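Local coordinates for protein arginine phosphatase Ywle (Geobacillus stearothermophilus, PDB 4PIC) that removes the phosphate group from phosphoarginine residues in proteins by hydrolysis, probably counteracting the protein arginine kinase McsB in the cell, at residues Ile5-Thr10 and Pro17-Leu22; Leu22-Gln27 and Val31-Ala36; Ala76-Ala81 and Lys105-Gly110. All coordinates share one frame; numbering follows the deposited sequence.

Interaction 1 (Ile5-Thr10 and Pro17-Leu22); sequences ILFVCT and PMAAAL. With PO4 (phosphate ion), chain C.
The ring of Phe7 lies flat over the methyl group of Ala19, whose CB sits 3.6 Å from the ring centroid and only 12° off the ring normal, a CH-pi contact over the face. The pair joins strand 3-9 to helix 15-25, the first two elements of the beta-alpha-beta crossover that opens this low molecular weight phosphatase fold. The short segments 5-9 and 17-22 run nearly antiparallel, their axes 7.9 Å apart at closest approach, and alanine suits the helix because a single methyl lets the aromatic ring come down close to the backbone. The CE2 atom of Phe7 comes within 3.5 Å of Ala19 O, and its CD2 packs on Ala20, 4.0 Å from CB. With CG anti to the carbonyl carbon (chi1 -67°), the ring is laid between Ala19 CB on one face and Ile5 CG2, offset toward the rim, on the opposite face.

Farther along the strand the same face of the sheet carries Cys9, the catalytic nucleophile, whose SG rests loosely beside Pro17 CD. A phosphate ion, probably from the crystallisation liquor, occupies the adjoining phosphate-binding loop, where Gly11 N and Arg15 NH2 also hold it. Cys9 CB lies 3.4 Å from phosphate O3, and the Thr10 amide N donates to that same O3 at 3.1 Å, with an N-H...O angle of 153°.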
loop_
_atom_site.group_PDB
_atom_site.type_symbol
_atom_site.label_atom_id
_atom_site.label_comp_id
_atom_site.label_asym_id
_atom_site.label_seq_id
_atom_site.Cartn_x
_atom_site.Cartn_y
_atom_site.Cartn_z
ATOM N N ILE A 5 -5.045 16.895 -11.773
ATOM C CA ILE A 5 -5.422 16.454 -10.439
ATOM C C ILE A 5 -5.496 14.935 -10.406
ATOM O O ILE A 5 -6.242 14.327 -11.174
ATOM C CB ILE A 5 -6.804 17.001 -10.058
ATOM C CG1 ILE A 5 -6.849 18.528 -10.222
ATOM C CG2 ILE A 5 -7.175 16.582 -8.642
ATOM C CD1 ILE A 5 -5.796 19.279 -9.430
ATOM N N LEU A 6 -4.721 14.330 -9.511
ATOM C CA LEU A 6 -4.675 12.885 -9.339
ATOM C C LEU A 6 -5.220 12.515 -7.964
ATOM O O LEU A 6 -4.642 12.873 -6.941
ATOM C CB LEU A 6 -3.228 12.405 -9.466
ATOM C CG LEU A 6 -3.038 10.901 -9.290
ATOM C CD1 LEU A 6 -3.688 10.157 -10.438
ATOM C CD2 LEU A 6 -1.560 10.551 -9.181
ATOM N N PHE A 7 -6.353 11.820 -7.939
ATOM C CA PHE A 7 -6.922 11.369 -6.666
ATOM C C PHE A 7 -6.447 9.957 -6.366
ATOM O O PHE A 7 -6.386 9.128 -7.267
ATOM C CB PHE A 7 -8.448 11.366 -6.698
ATOM C CG PHE A 7 -9.065 12.732 -6.788
ATOM C CD1 PHE A 7 -8.998 13.608 -5.713
ATOM C CD2 PHE A 7 -9.748 13.125 -7.926
ATOM C CE1 PHE A 7 -9.590 14.866 -5.784
ATOM C CE2 PHE A 7 -10.345 14.381 -8.000
ATOM C CZ PHE A 7 -10.267 15.243 -6.927
ATOM N N VAL A 8 -6.111 9.689 -5.110
ATOM C CA VAL A 8 -5.500 8.407 -4.752
ATOM C C VAL A 8 -6.123 7.750 -3.511
ATOM O O VAL A 8 -6.288 8.403 -2.482
ATOM C CB VAL A 8 -3.984 8.575 -4.512
ATOM C CG1 VAL A 8 -3.358 7.223 -4.142
ATOM C CG2 VAL A 8 -3.295 9.159 -5.739
ATOM N N CYS A 9 -6.478 6.465 -3.615
ATOM C CA CYS A 9 -6.796 5.633 -2.452
ATOM C C CYS A 9 -6.016 4.336 -2.595
ATOM O O CYS A 9 -4.973 4.347 -3.223
ATOM C CB CYS A 9 -8.303 5.410 -2.264
ATOM S SG CYS A 9 -9.185 4.602 -3.615
ATOM N N THR A 10 -6.487 3.223 -2.037
ATOM C CA THR A 10 -5.707 1.988 -2.140
ATOM C C THR A 10 -6.094 1.174 -3.362
ATOM O O THR A 10 -5.243 0.892 -4.221
ATOM C CB THR A 10 -5.776 1.124 -0.867
ATOM O OG1 THR A 10 -5.251 1.883 0.229
ATOM C CG2 THR A 10 -4.959 -0.174 -1.031
ATOM N N PRO A 17 -12.206 6.911 -7.224
ATOM C CA PRO A 17 -13.029 7.059 -8.433
ATOM C C PRO A 17 -14.230 7.970 -8.226
ATOM O O PRO A 17 -14.644 8.671 -9.160
ATOM C CB PRO A 17 -13.491 5.630 -8.728
ATOM C CG PRO A 17 -12.428 4.773 -8.111
ATOM C CD PRO A 17 -12.040 5.491 -6.857
HETATM N N MSE A 18 -14.785 7.997 -7.020
HETATM C CA MSE A 18 -15.873 8.927 -6.758
HETATM C C MSE A 18 -15.380 10.371 -6.828
HETATM O O MSE A 18 -16.028 11.233 -7.427
HETATM C CB MSE A 18 -16.532 8.656 -5.405
HETATM C CG MSE A 18 -17.418 7.410 -5.409
HETATM SE SE MSE A 18 -18.581 7.227 -3.848
HETATM C CE MSE A 18 -17.205 6.950 -2.492
ATOM N N ALA A 19 -14.241 10.643 -6.208
ATOM C CA ALA A 19 -13.638 11.961 -6.259
ATOM C C ALA A 19 -13.399 12.381 -7.695
ATOM O O ALA A 19 -13.757 13.500 -8.086
ATOM C CB ALA A 19 -12.331 11.966 -5.471
ATOM N N ALA A 20 -12.796 11.501 -8.484
ATOM C CA ALA A 20 -12.490 11.810 -9.873
ATOM C C ALA A 20 -13.764 12.063 -10.662
ATOM O O ALA A 20 -13.825 13.011 -11.445
ATOM C CB ALA A 20 -11.665 10.687 -10.513
ATOM N N ALA A 21 -14.783 11.244 -10.444
ATOM C CA ALA A 21 -16.030 11.413 -11.182
ATOM C C ALA A 21 -16.715 12.729 -10.847
ATOM O O ALA A 21 -17.249 13.400 -11.734
ATOM C CB ALA A 21 -16.972 10.250 -10.939
ATOM N N LEU A 22 -16.718 13.092 -9.565
ATOM C CA LEU A 22 -17.351 14.339 -9.144
ATOM C C LEU A 22 -16.645 15.535 -9.757
ATOM O O LEU A 22 -17.295 16.481 -10.196
ATOM C CB LEU A 22 -17.367 14.446 -7.618
ATOM C CG LEU A 22 -18.368 13.510 -6.945
ATOM C CD1 LEU A 22 -18.024 13.393 -5.474
ATOM C CD2 LEU A 22 -19.775 14.065 -7.129
HETATM P P PO4 C . -9.357 1.786 0.001
HETATM O O1 PO4 C . -9.162 1.286 -1.408
HETATM O O2 PO4 C . -8.924 0.723 0.980
HETATM O O3 PO4 C . -8.575 3.039 0.215
HETATM O O4 PO4 C . -10.834 2.030 0.199
#

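Interaction 2 (Leu22-Gln27 and Val31-Ala36); sequences LLENKQ and VEVKSA
Leu23 and Val33 meet through their methyl branches, CD2 of the leucine lying 3.6 Å from CG2 of the valine as the two side chains cross at a slant. The same Leu23 CD2 reaches Val31 more loosely, 4.2 Å from its CG1, so one branched side chain of the helix covers two successive inward-facing residues of the strand. Leucine suits the helix here because it is long enough to span the gap between backbones, while the beta-branched valines suit an extended strand and present compact methyl surfaces. Leu23 CG is anti to the backbone N (chi1 179°), which directs the CD2 branch of Leu23 toward the strand.

Beside this apolar patch the carboxylate of Glu24 slides past Val33 in the opposite direction, OE1 coming 3.7 Å from CG2. The bend at chi2 (69°) turns the chain back to the strand, where two waters bridge the polar groups: one lies within hydrogen-bonding distance of Glu24 OE1 and Val31 O, the other donates to OE1 at 2.7 Å and accepts from Val33 N at 2.9 Å. These contacts tie the C-terminal part of helix 15-25 to strand 31-37, one of the two outermost strands of the sheet in this chain, and so complete the beta-alpha-beta unit begun by strand 3-9.

Farther out, Gln27 folds its amide back toward Glu24. Its NE2 donates to Glu24 O at 3.1 Å, while Gln27 N reaches the same oxygen from the opposite face of the carbonyl plane; a weak bond from NE2 to Glu24 OE2 may add a little to the hold on the carboxylate. Leu23 also packs on Ile5 and Phe7 of strand 3-9 and on Ile137 of helix 123-150.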
loop_
_atom_site.group_PDB
_atom_site.type_symbol
_atom_site.label_atom_id
_atom_site.label_comp_id
_atom_site.label_asym_id
_atom_site.label_seq_id
_atom_site.Cartn_x
_atom_site.Cartn_y
_atom_site.Cartn_z
ATOM N N LEU A 22 -16.718 13.092 -9.565
ATOM C CA LEU A 22 -17.351 14.339 -9.144
ATOM C C LEU A 22 -16.645 15.535 -9.757
ATOM O O LEU A 22 -17.295 16.481 -10.196
ATOM C CB LEU A 22 -17.367 14.446 -7.618
ATOM C CG LEU A 22 -18.368 13.510 -6.945
ATOM C CD1 LEU A 22 -18.024 13.393 -5.474
ATOM C CD2 LEU A 22 -19.775 14.065 -7.129
ATOM N N LEU A 23 -15.319 15.506 -9.801
ATOM C CA LEU A 23 -14.600 16.656 -10.340
ATOM C C LEU A 23 -14.755 16.707 -11.853
ATOM O O LEU A 23 -15.007 17.778 -12.419
ATOM C CB LEU A 23 -13.119 16.626 -9.936
ATOM C CG LEU A 23 -12.244 17.767 -10.468
ATOM C CD1 LEU A 23 -12.825 19.124 -10.070
ATOM C CD2 LEU A 23 -10.803 17.606 -9.980
ATOM N N GLU A 24 -14.638 15.555 -12.507
ATOM C CA GLU A 24 -14.722 15.491 -13.961
ATOM C C GLU A 24 -16.097 15.940 -14.439
ATOM O O GLU A 24 -16.217 16.599 -15.478
ATOM C CB GLU A 24 -14.406 14.068 -14.447
ATOM C CG GLU A 24 -14.530 13.855 -15.954
ATOM C CD GLU A 24 -13.460 14.574 -16.763
ATOM O OE1 GLU A 24 -12.478 15.078 -16.172
ATOM O OE2 GLU A 24 -13.606 14.635 -18.004
ATOM N N ASN A 25 -17.128 15.624 -13.663
ATOM C CA ASN A 25 -18.488 16.023 -14.027
ATOM C C ASN A 25 -18.648 17.532 -14.170
ATOM O O ASN A 25 -19.517 17.998 -14.906
ATOM C CB ASN A 25 -19.508 15.504 -13.013
ATOM C CG ASN A 25 -20.911 15.446 -13.583
ATOM O OD1 ASN A 25 -21.121 14.956 -14.693
ATOM N ND2 ASN A 25 -21.873 15.942 -12.827
ATOM N N LYS A 26 -17.822 18.295 -13.463
ATOM C CA LYS A 26 -17.902 19.757 -13.542
ATOM C C LYS A 26 -17.354 20.316 -14.850
ATOM O O LYS A 26 -17.648 21.464 -15.201
ATOM C CB LYS A 26 -17.164 20.403 -12.375
ATOM C CG LYS A 26 -17.760 20.106 -11.007
ATOM C CD LYS A 26 -16.900 20.721 -9.912
ATOM C CE LYS A 26 -17.579 20.620 -8.560
ATOM N NZ LYS A 26 -18.803 21.477 -8.511
ATOM N N GLN A 27 -16.531 19.535 -15.544
ATOM C CA GLN A 27 -15.959 19.950 -16.828
ATOM C C GLN A 27 -15.293 21.320 -16.728
ATOM O O GLN A 27 -15.555 22.234 -17.532
ATOM C CB GLN A 27 -17.037 19.947 -17.914
ATOM C CG GLN A 27 -17.478 18.544 -18.305
ATOM C CD GLN A 27 -16.418 17.815 -19.102
ATOM O OE1 GLN A 27 -16.052 18.239 -20.200
ATOM N NE2 GLN A 27 -15.913 16.713 -18.556
ATOM N N VAL A 31 -8.628 21.932 -16.425
ATOM C CA VAL A 31 -8.467 20.931 -15.369
ATOM C C VAL A 31 -8.619 19.531 -15.940
ATOM O O VAL A 31 -9.634 19.213 -16.560
ATOM C CB VAL A 31 -9.500 21.147 -14.229
ATOM C CG1 VAL A 31 -9.399 20.021 -13.179
ATOM C CG2 VAL A 31 -9.327 22.521 -13.584
ATOM N N GLU A 32 -7.593 18.703 -15.743
ATOM C CA GLU A 32 -7.649 17.288 -16.096
ATOM C C GLU A 32 -7.624 16.464 -14.810
ATOM O O GLU A 32 -7.014 16.873 -13.817
ATOM C CB GLU A 32 -6.477 16.902 -17.002
ATOM C CG GLU A 32 -6.451 17.662 -18.330
ATOM C CD GLU A 32 -5.187 17.395 -19.127
ATOM O OE1 GLU A 32 -4.701 16.244 -19.104
ATOM O OE2 GLU A 32 -4.674 18.337 -19.769
ATOM N N VAL A 33 -8.302 15.321 -14.840
ATOM C CA VAL A 33 -8.518 14.501 -13.651
ATOM C C VAL A 33 -8.165 13.043 -13.933
ATOM O O VAL A 33 -8.556 12.500 -14.970
ATOM C CB VAL A 33 -9.997 14.553 -13.224
ATOM C CG1 VAL A 33 -10.173 13.892 -11.858
ATOM C CG2 VAL A 33 -10.498 15.996 -13.215
ATOM N N LYS A 34 -7.432 12.414 -13.011
ATOM C CA LYS A 34 -7.185 10.981 -13.050
ATOM C C LYS A 34 -7.293 10.454 -11.635
ATOM O O LYS A 34 -7.313 11.220 -10.670
ATOM C CB LYS A 34 -5.784 10.664 -13.595
ATOM C CG LYS A 34 -5.562 10.975 -15.078
ATOM C CD LYS A 34 -4.106 10.679 -15.477
ATOM C CE LYS A 34 -3.827 10.993 -16.947
ATOM N NZ LYS A 34 -4.322 9.940 -17.877
ATOM N N SER A 35 -7.352 9.136 -11.507
ATOM C CA SER A 35 -7.248 8.502 -10.203
ATOM C C SER A 35 -6.422 7.234 -10.313
ATOM O O SER A 35 -6.297 6.636 -11.398
ATOM C CB SER A 35 -8.625 8.208 -9.605
ATOM O OG SER A 35 -9.291 7.202 -10.338
ATOM N N ALA A 36 -5.831 6.846 -9.193
ATOM C CA ALA A 36 -5.062 5.618 -9.139
ATOM C C ALA A 36 -5.043 5.123 -7.709
ATOM O O ALA A 36 -5.451 5.838 -6.785
ATOM C CB ALA A 36 -3.661 5.847 -9.659
HETATM O O HOH W 1 -12.067 17.671 -16.199
HETATM O O HOH W 2 -9.990 15.005 -17.186
#

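Interaction 3 (Ala76-Ala81 and Lys105-Gly110); sequences ATHVLA and KQFVSG
A chi1 of -175°, CG lying opposite the amide nitrogen, carries the Phe107 ring out from helix 104-109 to strand 78-81, and His78, whose CG stands anti to the carbonyl carbon (chi1 -57°), rises from the strand to meet it. The contact packs the short helix against one face of the parallel sheet of the low molecular weight phosphatase fold. The two side chains cross at about a right angle, and their rings meet obliquely, planes at 63° and centroids 5.1 Å apart, with His78 CD2 3.4 Å from Phe107 CZ. Closer to the helix backbone, a methyl of Leu80 fits beside the root of the phenylalanine, CD2 being 3.9 Å from CB. A long aromatic suits this place because it can touch the polar, partly exposed histidine with its far end and the buried leucine with its base.

Phe102 and Leu140 also pack on Phe107, and Lys143 makes a cation-pi contact with its ring. Cut back to an alanine, this position would probably leave a gap beside Leu80 and the His78 ring and Lys143 charge without their aromatic partner. A hydrogen bond between Thr77 OG1, in plane at the ring edge, and His78 ND1, 2.7 Å long, steadies the histidine ring. In the last turn of the helix Lys105 O receives both Ser109 N and Ser109 OG from opposite faces of its plane, the OG donating at 2.6 Å.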
loop_
_atom_site.group_PDB
_atom_site.type_symbol
_atom_site.label_atom_id
_atom_site.label_comp_id
_atom_site.label_asym_id
_atom_site.label_seq_id
_atom_site.Cartn_x
_atom_site.Cartn_y
_atom_site.Cartn_z
ATOM N N ALA A 76 0.875 14.519 -12.548
ATOM C CA ALA A 76 0.071 15.351 -11.654
ATOM C C ALA A 76 0.717 16.685 -11.302
ATOM O O ALA A 76 1.924 16.761 -11.070
ATOM C CB ALA A 76 -0.244 14.570 -10.380
ATOM N N THR A 77 -0.096 17.741 -11.271
ATOM C CA THR A 77 0.307 18.974 -10.618
ATOM C C THR A 77 -0.041 18.890 -9.134
ATOM O O THR A 77 0.616 19.501 -8.293
ATOM C CB THR A 77 -0.370 20.207 -11.243
ATOM O OG1 THR A 77 -1.796 20.088 -11.128
ATOM C CG2 THR A 77 0.001 20.330 -12.719
ATOM N N HIS A 78 -1.091 18.132 -8.819
ATOM C CA HIS A 78 -1.518 17.946 -7.432
ATOM C C HIS A 78 -1.952 16.511 -7.238
ATOM O O HIS A 78 -2.783 16.007 -8.006
ATOM C CB HIS A 78 -2.709 18.848 -7.089
ATOM C CG HIS A 78 -2.444 20.304 -7.303
ATOM N ND1 HIS A 78 -2.299 20.856 -8.556
ATOM C CD2 HIS A 78 -2.308 21.322 -6.422
ATOM C CE1 HIS A 78 -2.072 22.152 -8.439
ATOM N NE2 HIS A 78 -2.077 22.462 -7.154
ATOM N N VAL A 79 -1.396 15.866 -6.218
ATOM C CA VAL A 79 -1.793 14.519 -5.852
ATOM C C VAL A 79 -2.613 14.653 -4.591
ATOM O O VAL A 79 -2.113 15.088 -3.554
ATOM C CB VAL A 79 -0.578 13.617 -5.608
ATOM C CG1 VAL A 79 -1.040 12.200 -5.259
ATOM C CG2 VAL A 79 0.330 13.611 -6.842
ATOM N N LEU A 80 -3.892 14.317 -4.697
ATOM C CA LEU A 80 -4.834 14.542 -3.615
ATOM C C LEU A 80 -5.288 13.203 -3.058
ATOM O O LEU A 80 -6.084 12.476 -3.671
ATOM C CB LEU A 80 -6.021 15.401 -4.086
ATOM C CG LEU A 80 -5.618 16.783 -4.608
ATOM C CD1 LEU A 80 -6.844 17.604 -5.050
ATOM C CD2 LEU A 80 -4.833 17.537 -3.546
ATOM N N ALA A 81 -4.750 12.881 -1.892
ATOM C CA ALA A 81 -4.998 11.610 -1.244
ATOM C C ALA A 81 -6.321 11.632 -0.485
ATOM O O ALA A 81 -6.742 12.665 0.032
ATOM C CB ALA A 81 -3.845 11.277 -0.285
ATOM N N LYS A 105 -8.734 17.060 1.889
ATOM C CA LYS A 105 -9.223 17.932 2.953
ATOM C C LYS A 105 -8.236 19.041 3.302
ATOM O O LYS A 105 -8.620 20.209 3.411
ATOM C CB LYS A 105 -9.553 17.105 4.196
ATOM C CG LYS A 105 -10.042 17.925 5.381
ATOM C CD LYS A 105 -11.408 18.530 5.091
ATOM C CE LYS A 105 -12.033 19.129 6.348
ATOM N NZ LYS A 105 -13.428 19.620 6.114
ATOM N N GLN A 106 -6.966 18.685 3.479
ATOM C CA GLN A 106 -5.970 19.691 3.845
ATOM C C GLN A 106 -5.790 20.710 2.727
ATOM O O GLN A 106 -5.638 21.905 2.986
ATOM C CB GLN A 106 -4.632 19.044 4.242
ATOM C CG GLN A 106 -3.691 18.730 3.087
ATOM C CD GLN A 106 -2.315 18.259 3.553
ATOM O OE1 GLN A 106 -2.029 17.060 3.577
ATOM N NE2 GLN A 106 -1.457 19.211 3.920
ATOM N N PHE A 107 -5.858 20.253 1.479
ATOM C CA PHE A 107 -5.616 21.141 0.351
ATOM C C PHE A 107 -6.692 22.212 0.171
ATOM O O PHE A 107 -6.395 23.348 -0.234
ATOM C CB PHE A 107 -5.465 20.345 -0.942
ATOM C CG PHE A 107 -5.109 21.196 -2.116
ATOM C CD1 PHE A 107 -3.855 21.779 -2.206
ATOM C CD2 PHE A 107 -6.026 21.427 -3.126
ATOM C CE1 PHE A 107 -3.520 22.570 -3.284
ATOM C CE2 PHE A 107 -5.700 22.224 -4.210
ATOM C CZ PHE A 107 -4.443 22.799 -4.288
ATOM N N VAL A 108 -7.942 21.866 0.462
ATOM C CA VAL A 108 -9.015 22.833 0.264
ATOM C C VAL A 108 -9.478 23.523 1.551
ATOM O O VAL A 108 -10.172 24.531 1.481
ATOM C CB VAL A 108 -10.227 22.209 -0.454
ATOM C CG1 VAL A 108 -9.831 21.687 -1.829
ATOM C CG2 VAL A 108 -10.797 21.092 0.380
ATOM N N SER A 109 -9.101 23.003 2.715
ATOM C CA SER A 109 -9.648 23.524 3.975
ATOM C C SER A 109 -8.610 24.008 4.987
ATOM O O SER A 109 -8.948 24.742 5.916
ATOM C CB SER A 109 -10.536 22.474 4.653
ATOM O OG SER A 109 -9.751 21.524 5.365
ATOM N N GLY A 110 -7.365 23.573 4.845
ATOM C CA GLY A 110 -6.332 23.963 5.794
ATOM C C GLY A 110 -6.328 23.190 7.106
ATOM O O GLY A 110 -5.414 23.344 7.922
#

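Interactions 1 and 2 share helix 15-25 and join it to the neighbouring strands 3-9 and 31-37, whereas interaction 3 sets a different helix, 104-109, on strand 78-81, on the other flank of strand 3-9. Backbone hydrogen bonds of the sheet connect all three strands. Interaction 1 is the buried one, near the chain centre, made of ring and methyl packing with no hydrogen bonds between its two segments; it includes the catalytic cysteine and borders the bound phosphate. The other two are partly buried: 22-27 with 31-36 mixes aliphatic packing with water bridges to a carboxylate, while 76-81 with 105-110 pairs a histidine with a phenylalanine. Ile5 and Phe7 touch Leu80, linking interactions 1 and 3.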